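Side-chain contacts in mercuric reductase (Metallosphaera sedula, PDB 4YWO), which probably reduces mercuric ion to elemental mercury, drawing electrons from NADPH through a bound FAD: residues R121-S124 with V128-N131; Y193-V198 with F346-L351; G389-V394 with R445-A450. All coordinates share one frame; numbering follows the deposited sequence.

Contact 1: residues R121-S124 with V128-N131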
loop_
_atom_site.group_PDB
_atom_site.type_symbol
_atom_site.label_atom_id
_atom_site.label_comp_id
_atom_site.label_asym_id
_atom_site.label_seq_id
_atom_site.Cartn_x
_atom_site.Cartn_y
_atom_site.Cartn_z
ATOM N N ARG A 121 20.576 -12.927 34.870
ATOM C CA ARG A 121 20.941 -11.686 35.551
ATOM C C ARG A 121 22.441 -11.529 35.540
ATOM O O ARG A 121 23.129 -12.547 35.709
ATOM C CB ARG A 121 20.504 -11.708 37.043
ATOM C CG ARG A 121 18.994 -11.747 37.208
ATOM C CD ARG A 121 18.542 -11.778 38.655
ATOM N NE ARG A 121 17.090 -11.541 38.669
ATOM C CZ ARG A 121 16.518 -10.372 38.901
ATOM N NH1 ARG A 121 17.224 -9.295 39.191
ATOM N NH2 ARG A 121 15.195 -10.306 38.874
ATOM N N PHE A 122 22.920 -10.315 35.330
ATOM C CA PHE A 122 24.337 -10.056 35.281
ATOM C C PHE A 122 24.937 -10.187 36.705
ATOM O O PHE A 122 24.304 -9.674 37.652
ATOM C CB PHE A 122 24.727 -8.746 34.694
ATOM C CG PHE A 122 24.565 -8.759 33.163
ATOM C CD1 PHE A 122 23.350 -8.438 32.636
ATOM C CD2 PHE A 122 25.566 -9.078 32.384
ATOM C CE1 PHE A 122 23.192 -8.459 31.247
ATOM C CE2 PHE A 122 25.410 -9.192 30.972
ATOM C CZ PHE A 122 24.178 -8.867 30.466
ATOM N N ILE A 123 26.085 -10.834 36.717
ATOM C CA ILE A 123 26.890 -10.903 37.983
ATOM C C ILE A 123 28.282 -10.321 37.835
ATOM O O ILE A 123 29.021 -10.203 38.876
ATOM C CB ILE A 123 26.929 -12.369 38.487
ATOM C CG1 ILE A 123 27.584 -13.320 37.499
ATOM C CG2 ILE A 123 25.536 -12.859 38.925
ATOM C CD1 ILE A 123 27.618 -14.827 37.854
ATOM N N SER A 124 28.734 -9.952 36.628
ATOM C CA SER A 124 29.996 -9.330 36.412
ATOM C C SER A 124 29.896 -8.690 35.031
ATOM O O SER A 124 28.941 -8.977 34.289
ATOM C CB SER A 124 31.102 -10.328 36.425
ATOM O OG SER A 124 31.299 -11.017 35.212
ATOM N N VAL A 128 26.639 -13.770 33.299
ATOM C CA VAL A 128 25.302 -13.814 33.840
ATOM C C VAL A 128 25.201 -15.118 34.639
ATOM O O VAL A 128 25.966 -16.075 34.406
ATOM C CB VAL A 128 24.163 -13.738 32.782
ATOM C CG1 VAL A 128 24.207 -12.383 32.069
ATOM C CG2 VAL A 128 24.292 -14.856 31.806
ATOM N N LYS A 129 24.202 -15.141 35.496
ATOM C CA LYS A 129 23.688 -16.354 36.048
ATOM C C LYS A 129 22.343 -16.684 35.470
ATOM O O LYS A 129 21.476 -15.798 35.321
ATOM C CB LYS A 129 23.661 -16.280 37.634
ATOM C CG LYS A 129 22.694 -15.247 38.170
ATOM C CD LYS A 129 22.586 -15.173 39.736
ATOM C CE LYS A 129 21.719 -13.958 40.138
ATOM N NZ LYS A 129 21.361 -13.903 41.593
ATOM N N VAL A 130 22.180 -17.969 35.189
ATOM C CA VAL A 130 20.864 -18.490 34.875
ATOM C C VAL A 130 20.735 -19.922 35.449
ATOM O O VAL A 130 21.538 -20.767 35.204
ATOM C CB VAL A 130 20.575 -18.379 33.348
ATOM C CG1 VAL A 130 21.684 -18.981 32.530
ATOM C CG2 VAL A 130 19.184 -18.861 33.008
ATOM N N ASN A 131 19.590 -20.149 36.073
ATOM C CA ASN A 131 19.266 -21.454 36.697
ATOM C C ASN A 131 20.467 -21.916 37.607
ATOM O O ASN A 131 20.836 -23.110 37.699
ATOM C CB ASN A 131 18.939 -22.502 35.628
ATOM C CG ASN A 131 17.721 -22.102 34.734
ATOM O OD1 ASN A 131 16.815 -21.494 35.199
ATOM N ND2 ASN A 131 17.772 -22.423 33.442
#

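Contact 2: residues Y193-V198 with F346-L351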
loop_
_atom_site.group_PDB
_atom_site.type_symbol
_atom_site.label_atom_id
_atom_site.label_comp_id
_atom_site.label_asym_id
_atom_site.label_seq_id
_atom_site.Cartn_x
_atom_site.Cartn_y
_atom_site.Cartn_z
ATOM N N TYR A 193 -12.805 -3.667 20.397
ATOM C CA TYR A 193 -13.916 -4.105 21.274
ATOM C C TYR A 193 -15.161 -3.410 20.935
ATOM O O TYR A 193 -16.247 -4.029 20.952
ATOM C CB TYR A 193 -13.482 -3.894 22.756
ATOM C CG TYR A 193 -12.782 -5.111 23.342
ATOM C CD1 TYR A 193 -11.517 -5.557 22.933
ATOM C CD2 TYR A 193 -13.439 -5.946 24.280
ATOM C CE1 TYR A 193 -10.944 -6.753 23.405
ATOM C CE2 TYR A 193 -12.851 -7.057 24.775
ATOM C CZ TYR A 193 -11.633 -7.490 24.372
ATOM O OH TYR A 193 -11.094 -8.636 24.842
ATOM N N SER A 194 -15.127 -2.150 20.504
ATOM C CA SER A 194 -16.384 -1.513 20.058
ATOM C C SER A 194 -17.021 -2.228 18.879
ATOM O O SER A 194 -18.251 -2.404 18.806
ATOM C CB SER A 194 -16.182 -0.038 19.816
ATOM O OG SER A 194 -15.349 0.223 18.729
ATOM N N ARG A 195 -16.206 -2.797 18.021
ATOM C CA ARG A 195 -16.670 -3.549 16.821
ATOM C C ARG A 195 -17.097 -4.966 17.205
ATOM O O ARG A 195 -17.409 -5.815 16.379
ATOM C CB ARG A 195 -15.601 -3.508 15.719
ATOM C CG ARG A 195 -15.458 -2.148 15.125
ATOM C CD ARG A 195 -14.433 -2.179 13.982
ATOM N NE ARG A 195 -14.448 -0.919 13.230
ATOM C CZ ARG A 195 -13.930 -0.771 11.979
ATOM N NH1 ARG A 195 -13.239 -1.743 11.451
ATOM N NH2 ARG A 195 -14.172 0.399 11.377
ATOM N N MET A 196 -16.919 -5.270 18.508
ATOM C CA MET A 196 -17.513 -6.541 19.083
ATOM C C MET A 196 -18.715 -6.298 19.969
ATOM O O MET A 196 -18.979 -7.156 20.858
ATOM C CB MET A 196 -16.477 -7.326 19.736
ATOM C CG MET A 196 -15.431 -7.680 18.748
ATOM S SD MET A 196 -14.109 -8.535 19.431
ATOM C CE MET A 196 -13.028 -8.640 17.937
ATOM N N LYS A 197 -19.397 -5.184 19.784
ATOM C CA LYS A 197 -20.576 -4.799 20.503
ATOM C C LYS A 197 -20.325 -4.585 22.010
ATOM O O LYS A 197 -21.160 -4.889 22.855
ATOM C CB LYS A 197 -21.628 -5.914 20.314
ATOM C CG LYS A 197 -23.019 -5.428 20.076
ATOM C CD LYS A 197 -23.951 -6.633 20.152
ATOM C CE LYS A 197 -25.387 -6.253 19.843
ATOM N NZ LYS A 197 -25.788 -4.984 20.487
ATOM N N VAL A 198 -19.201 -4.029 22.368
ATOM C CA VAL A 198 -18.800 -3.690 23.747
ATOM C C VAL A 198 -18.867 -2.171 23.782
ATOM O O VAL A 198 -18.353 -1.480 22.868
ATOM C CB VAL A 198 -17.376 -4.195 24.124
ATOM C CG1 VAL A 198 -16.944 -3.709 25.484
ATOM C CG2 VAL A 198 -17.285 -5.717 23.986
ATOM N N PHE A 346 -3.120 0.500 13.456
ATOM C CA PHE A 346 -3.867 -0.339 12.526
ATOM C C PHE A 346 -5.391 -0.330 12.808
ATOM O O PHE A 346 -6.069 -1.291 12.509
ATOM C CB PHE A 346 -3.336 -1.754 12.550
ATOM C CG PHE A 346 -1.991 -1.943 11.904
ATOM C CD1 PHE A 346 -1.912 -2.161 10.497
ATOM C CD2 PHE A 346 -0.810 -1.963 12.599
ATOM C CE1 PHE A 346 -0.678 -2.305 9.866
ATOM C CE2 PHE A 346 0.399 -2.167 11.935
ATOM C CZ PHE A 346 0.427 -2.384 10.578
ATOM N N THR A 347 -5.926 0.780 13.354
ATOM C CA THR A 347 -7.295 1.032 13.205
ATOM C C THR A 347 -7.689 1.071 11.703
ATOM O O THR A 347 -6.857 1.149 10.868
ATOM C CB THR A 347 -7.668 2.369 13.835
ATOM O OG1 THR A 347 -6.784 3.426 13.390
ATOM C CG2 THR A 347 -7.536 2.320 15.393
ATOM N N GLN A 348 -8.979 1.100 11.481
ATOM C CA GLN A 348 -9.533 1.386 10.145
ATOM C C GLN A 348 -10.234 2.712 10.288
ATOM O O GLN A 348 -11.224 2.874 11.057
ATOM C CB GLN A 348 -10.559 0.363 9.785
ATOM C CG GLN A 348 -11.179 0.685 8.393
ATOM C CD GLN A 348 -12.109 -0.338 7.928
ATOM O OE1 GLN A 348 -12.910 -0.884 8.737
ATOM N NE2 GLN A 348 -12.072 -0.653 6.596
ATOM N N PRO A 349 -9.874 3.734 9.520
ATOM C CA PRO A 349 -8.658 3.797 8.642
ATOM C C PRO A 349 -7.396 3.820 9.473
ATOM O O PRO A 349 -7.459 4.106 10.694
ATOM C CB PRO A 349 -8.844 5.076 7.894
ATOM C CG PRO A 349 -9.520 5.991 8.876
ATOM C CD PRO A 349 -10.535 5.058 9.560
ATOM N N ASN A 350 -6.293 3.507 8.838
ATOM C CA ASN A 350 -4.975 3.492 9.475
ATOM C C ASN A 350 -4.446 4.923 9.738
ATOM O O ASN A 350 -4.839 5.921 9.073
ATOM C CB ASN A 350 -3.937 2.852 8.614
ATOM C CG ASN A 350 -4.110 1.401 8.221
ATOM O OD1 ASN A 350 -3.482 0.976 7.226
ATOM N ND2 ASN A 350 -4.960 0.634 8.888
ATOM N N LEU A 351 -3.587 5.025 10.758
ATOM C CA LEU A 351 -2.785 6.263 10.962
ATOM C C LEU A 351 -1.379 5.819 10.760
ATOM O O LEU A 351 -0.950 4.773 11.340
ATOM C CB LEU A 351 -2.934 6.858 12.360
ATOM C CG LEU A 351 -4.393 7.253 12.736
ATOM C CD1 LEU A 351 -5.019 6.110 13.447
ATOM C CD2 LEU A 351 -4.406 8.536 13.573
#

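Contact 3: residues G389-V394 with R445-A450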
loop_
_atom_site.group_PDB
_atom_site.type_symbol
_atom_site.label_atom_id
_atom_site.label_comp_id
_atom_site.label_asym_id
_atom_site.label_seq_id
_atom_site.Cartn_x
_atom_site.Cartn_y
_atom_site.Cartn_z
ATOM N N GLY A 389 -9.499 11.683 6.317
ATOM C CA GLY A 389 -8.057 11.625 6.468
ATOM C C GLY A 389 -7.302 12.662 5.738
ATOM O O GLY A 389 -7.854 13.617 5.192
ATOM N N PHE A 390 -6.008 12.467 5.692
ATOM C CA PHE A 390 -5.084 13.385 5.119
ATOM C C PHE A 390 -3.730 12.793 4.870
ATOM O O PHE A 390 -3.393 11.725 5.401
ATOM C CB PHE A 390 -4.897 14.655 6.024
ATOM C CG PHE A 390 -4.174 14.359 7.306
ATOM C CD1 PHE A 390 -2.777 14.346 7.369
ATOM C CD2 PHE A 390 -4.848 13.830 8.399
ATOM C CE1 PHE A 390 -2.117 13.941 8.540
ATOM C CE2 PHE A 390 -4.205 13.452 9.558
ATOM C CZ PHE A 390 -2.843 13.468 9.635
ATOM N N VAL A 391 -2.930 13.503 4.096
ATOM C CA VAL A 391 -1.488 13.175 3.948
ATOM C C VAL A 391 -0.720 14.480 4.191
ATOM O O VAL A 391 -1.010 15.519 3.563
ATOM C CB VAL A 391 -1.122 12.534 2.589
ATOM C CG1 VAL A 391 0.319 12.185 2.581
ATOM C CG2 VAL A 391 -1.929 11.316 2.432
ATOM N N LYS A 392 0.239 14.435 5.119
ATOM C CA LYS A 392 1.079 15.620 5.431
ATOM C C LYS A 392 2.519 15.281 5.124
ATOM O O LYS A 392 3.021 14.210 5.500
ATOM C CB LYS A 392 0.973 15.961 6.883
ATOM C CG LYS A 392 1.687 17.224 7.320
ATOM C CD LYS A 392 1.236 17.552 8.769
ATOM C CE LYS A 392 1.702 18.903 9.161
ATOM N NZ LYS A 392 1.222 19.237 10.549
ATOM N N MET A 393 3.190 16.179 4.446
ATOM C CA MET A 393 4.585 16.009 4.020
ATOM C C MET A 393 5.418 17.159 4.518
ATOM O O MET A 393 4.934 18.314 4.456
ATOM C CB MET A 393 4.672 15.821 2.508
ATOM C CG MET A 393 6.088 15.569 1.904
ATOM S SD MET A 393 6.058 15.231 0.164
ATOM C CE MET A 393 5.549 13.522 0.203
ATOM N N VAL A 394 6.572 16.867 5.067
ATOM C CA VAL A 394 7.457 17.864 5.631
ATOM C C VAL A 394 8.811 17.803 4.964
ATOM O O VAL A 394 9.362 16.710 4.787
ATOM C CB VAL A 394 7.658 17.637 7.123
ATOM C CG1 VAL A 394 8.558 18.686 7.748
ATOM C CG2 VAL A 394 6.364 17.473 7.922
ATOM N N ARG A 445 2.382 11.525 -4.154
ATOM C CA ARG A 445 2.772 12.413 -5.240
ATOM C C ARG A 445 1.848 13.642 -5.250
ATOM O O ARG A 445 2.312 14.731 -5.503
ATOM C CB ARG A 445 2.736 11.626 -6.582
ATOM C CG ARG A 445 3.030 12.478 -7.831
ATOM C CD ARG A 445 3.270 11.603 -9.095
ATOM N NE ARG A 445 3.611 12.485 -10.188
ATOM C CZ ARG A 445 2.746 13.230 -10.833
ATOM N NH1 ARG A 445 1.439 13.213 -10.530
ATOM N NH2 ARG A 445 3.224 14.014 -11.782
ATOM N N LEU A 446 0.577 13.493 -4.890
ATOM C CA LEU A 446 -0.309 14.646 -4.873
ATOM C C LEU A 446 0.056 15.614 -3.850
ATOM O O LEU A 446 0.008 16.899 -4.096
ATOM C CB LEU A 446 -1.749 14.185 -4.671
ATOM C CG LEU A 446 -2.373 13.327 -5.785
ATOM C CD1 LEU A 446 -3.674 12.714 -5.338
ATOM C CD2 LEU A 446 -2.494 14.202 -7.057
ATOM N N VAL A 447 0.464 15.167 -2.668
ATOM C CA VAL A 447 0.929 16.150 -1.707
ATOM C C VAL A 447 2.233 16.797 -2.110
ATOM O O VAL A 447 2.495 17.971 -1.788
ATOM C CB VAL A 447 0.967 15.570 -0.249
ATOM C CG1 VAL A 447 2.079 14.590 -0.034
ATOM C CG2 VAL A 447 0.993 16.659 0.825
ATOM N N ALA A 448 3.120 16.069 -2.772
ATOM C CA ALA A 448 4.362 16.665 -3.352
ATOM C C ALA A 448 3.990 17.813 -4.338
ATOM O O ALA A 448 4.701 18.897 -4.311
ATOM C CB ALA A 448 5.169 15.567 -4.075
ATOM N N LEU A 449 2.999 17.612 -5.156
ATOM C CA LEU A 449 2.533 18.616 -6.138
ATOM C C LEU A 449 2.040 19.902 -5.417
ATOM O O LEU A 449 2.105 21.027 -5.952
ATOM C CB LEU A 449 1.452 18.077 -6.999
ATOM C CG LEU A 449 1.907 17.126 -8.102
ATOM C CD1 LEU A 449 0.715 16.422 -8.653
ATOM C CD2 LEU A 449 2.606 17.876 -9.227
ATOM N N ALA A 450 1.586 19.729 -4.176
ATOM C CA ALA A 450 1.068 20.856 -3.369
ATOM C C ALA A 450 2.126 21.835 -2.986
ATOM O O ALA A 450 1.755 22.962 -2.534
ATOM C CB ALA A 450 0.320 20.378 -2.133
#

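Contact 1: residues R121-S124 with V128-N131
A beta hairpin formed by strands 120-124 and 127-130 brings R121, F122 and I123 against V128 and K129. R121 and K129 make the hydrogen-bonded antiparallel pair: K129 N donates to R121 O at 2.8 Å, and R121 N returns a bond to K129 O at 3.0 Å. F122 and V128 form the next, non-hydrogen-bonded pair; their side chains diverge, yet both are buried and V128 CG1 still meets the F122 ring. This methyl sits over the middle of one face of the ring, 3.6 Å from F122 CE2, a CH-pi contact only 14° off the ring normal. The torsion of V128 (chi1 -64°) sets CG1 beside its own backbone N, and the methyl thereby reaches the ring. A flat aromatic and a compact branched valine suit this buried place, where F140 adds an edge-to-face ring to F122. The hairpin belongs to a three-stranded antiparallel sheet completed by strand 133-137, the sheet that in this oxidoreductase family accompanies the parallel sheet of the FAD domain; A120, just before R121, binds FAD. R121 and K129 put their side chains on one face of the sheet, K129 exposed and R121 partly so. The long aliphatic stem of K129 runs alongside that of R121, with K129 CE 4.0 Å from R121 CB. Separately, I123 CG2 lies 3.8 Å from K129 CG. R121 carries its guanidinium away to E119 and D272, whose carboxylates form salt bridges with its NE and NH1 and probably offset the like charges of R121 and K129. At I123 and S124 a classic beta bulge turns the chain out of the sheet.

Contact 2: residues Y193-V198 with F346-L351
The corner where helix 184-194 ends reaches the loop leading into strand 350-355 through one long side chain, R195, which touches Q348 at the edge of its guanidinium. NH1 of R195 donates to Q348 OE1 at 2.9 Å with an N-H...O angle of 151°, and the oxygen lies close to the guanidinium plane. R195 NH2 adds a weak second bond to the same Q348 OE1 at 3.2 Å, so one amide oxygen is shared by both terminal nitrogens. The two side chains meet at about a right angle, and the guanidinium and amide planes stand 68° apart; the donor NH1 is somewhat tilted from the carbonyl plane. Both chains are extended, Q348 with CG anti to its backbone N (chi1 178°), which lets two residues whose CA atoms are 10.9 Å apart join at their ends. Arginine suits this place because a third nitrogen, NE, remains for a salt bridge with D228, while Q348 offers its NE2 to E408.

Each segment is braced from within. A Schellman motif ends the helix, with K197 at positive phi as its C-prime residue; its signature bond runs from V198 N to Y193 O. In the loop, N350 ND2 donates to T347 O at 2.8 Å, and T347 OG1 to P349 O at 2.9 Å, fastening the turn around the cis peptide that precedes P349. F346, at the start of the loop, touches FAD and packs on K380 of the second subunit. Side chains of helix 184-194 also hold the loop, Q191 OE1 accepting from Q348 N and E188 OE2 from F346 N, while helix 58-78 lines both partners, K72 beside R195 and E69 beside Q348.

Contact 3: residues G389-V394 with R445-A450
K392 NZ, on the face of strand 390-396 turned away from V391 and M393, which press on V447, is gripped by salt bridges to E214 and E216, with a long, weak ion pair to E358. The face that meets helix 442-449 is of the contrary kind. V447 carries the contact from the helix: its CG1 lies 3.6 Å from M393 CE and 3.8 Å from M393 CB, and also 4.0 Å from V391 CG1, so one methyl is lodged between the two strand side chains. The other methyl, V447 CG2, rests 3.6 Å from V391 O, a carbonyl of the strand backbone. The first torsion of V447 (chi1 72°) puts CG1 in the crowded position between its backbone N and carbonyl carbon, and from there that methyl faces the methionine.

M393 leaves the strand extended as far as SD and then bends at chi3 (-79°), which brings CE back onto V447 while SD stays 4.3 Å from A448 CB. A flexible thioether suits this role, since it can follow the surface of a helix that offers a branched residue at one position and only a small one at the next. A448 is small enough to let helix 427-431 come up beside it, where V427, L430 and I431 touch it. The short strand and helix axes cross at -57° and pass 8.4 Å apart, an alpha/beta packing within the dimerisation domain, whose antiparallel sheet lays strands 368-374 and 399-407 beside the contact strand. R445, on the outer side of the helix, packs on R319 of the second subunit. With buried, apolar side chains joining strand to helix, the hold rests on shape and the hydrophobic effect, without the directional demands of polar bonds.

In the fold
Contact 3 is the buried one, joining helix to sheet mainly by apolar side chains. Contacts 1 and 2 are partly buried and use polar bonds: contact 1 mainly backbone pairing, with a buried Phe-Val contact and, toward solvent, the stems of R121 and K129, contact 2 a single side-chain bridge between segments 148 residues apart. Contacts 2 and 3 reach the same antiparallel sheet, through strands 350-355 and 390-396, with centres about 25 Å apart. Contact 1 lies on the opposite side of the chain's centre from both, its centre about 43 Å from that of contact 2. Local in sequence, it shapes one hairpin, whereas contact 2 ties the dimerisation domain to the preceding part of the chain.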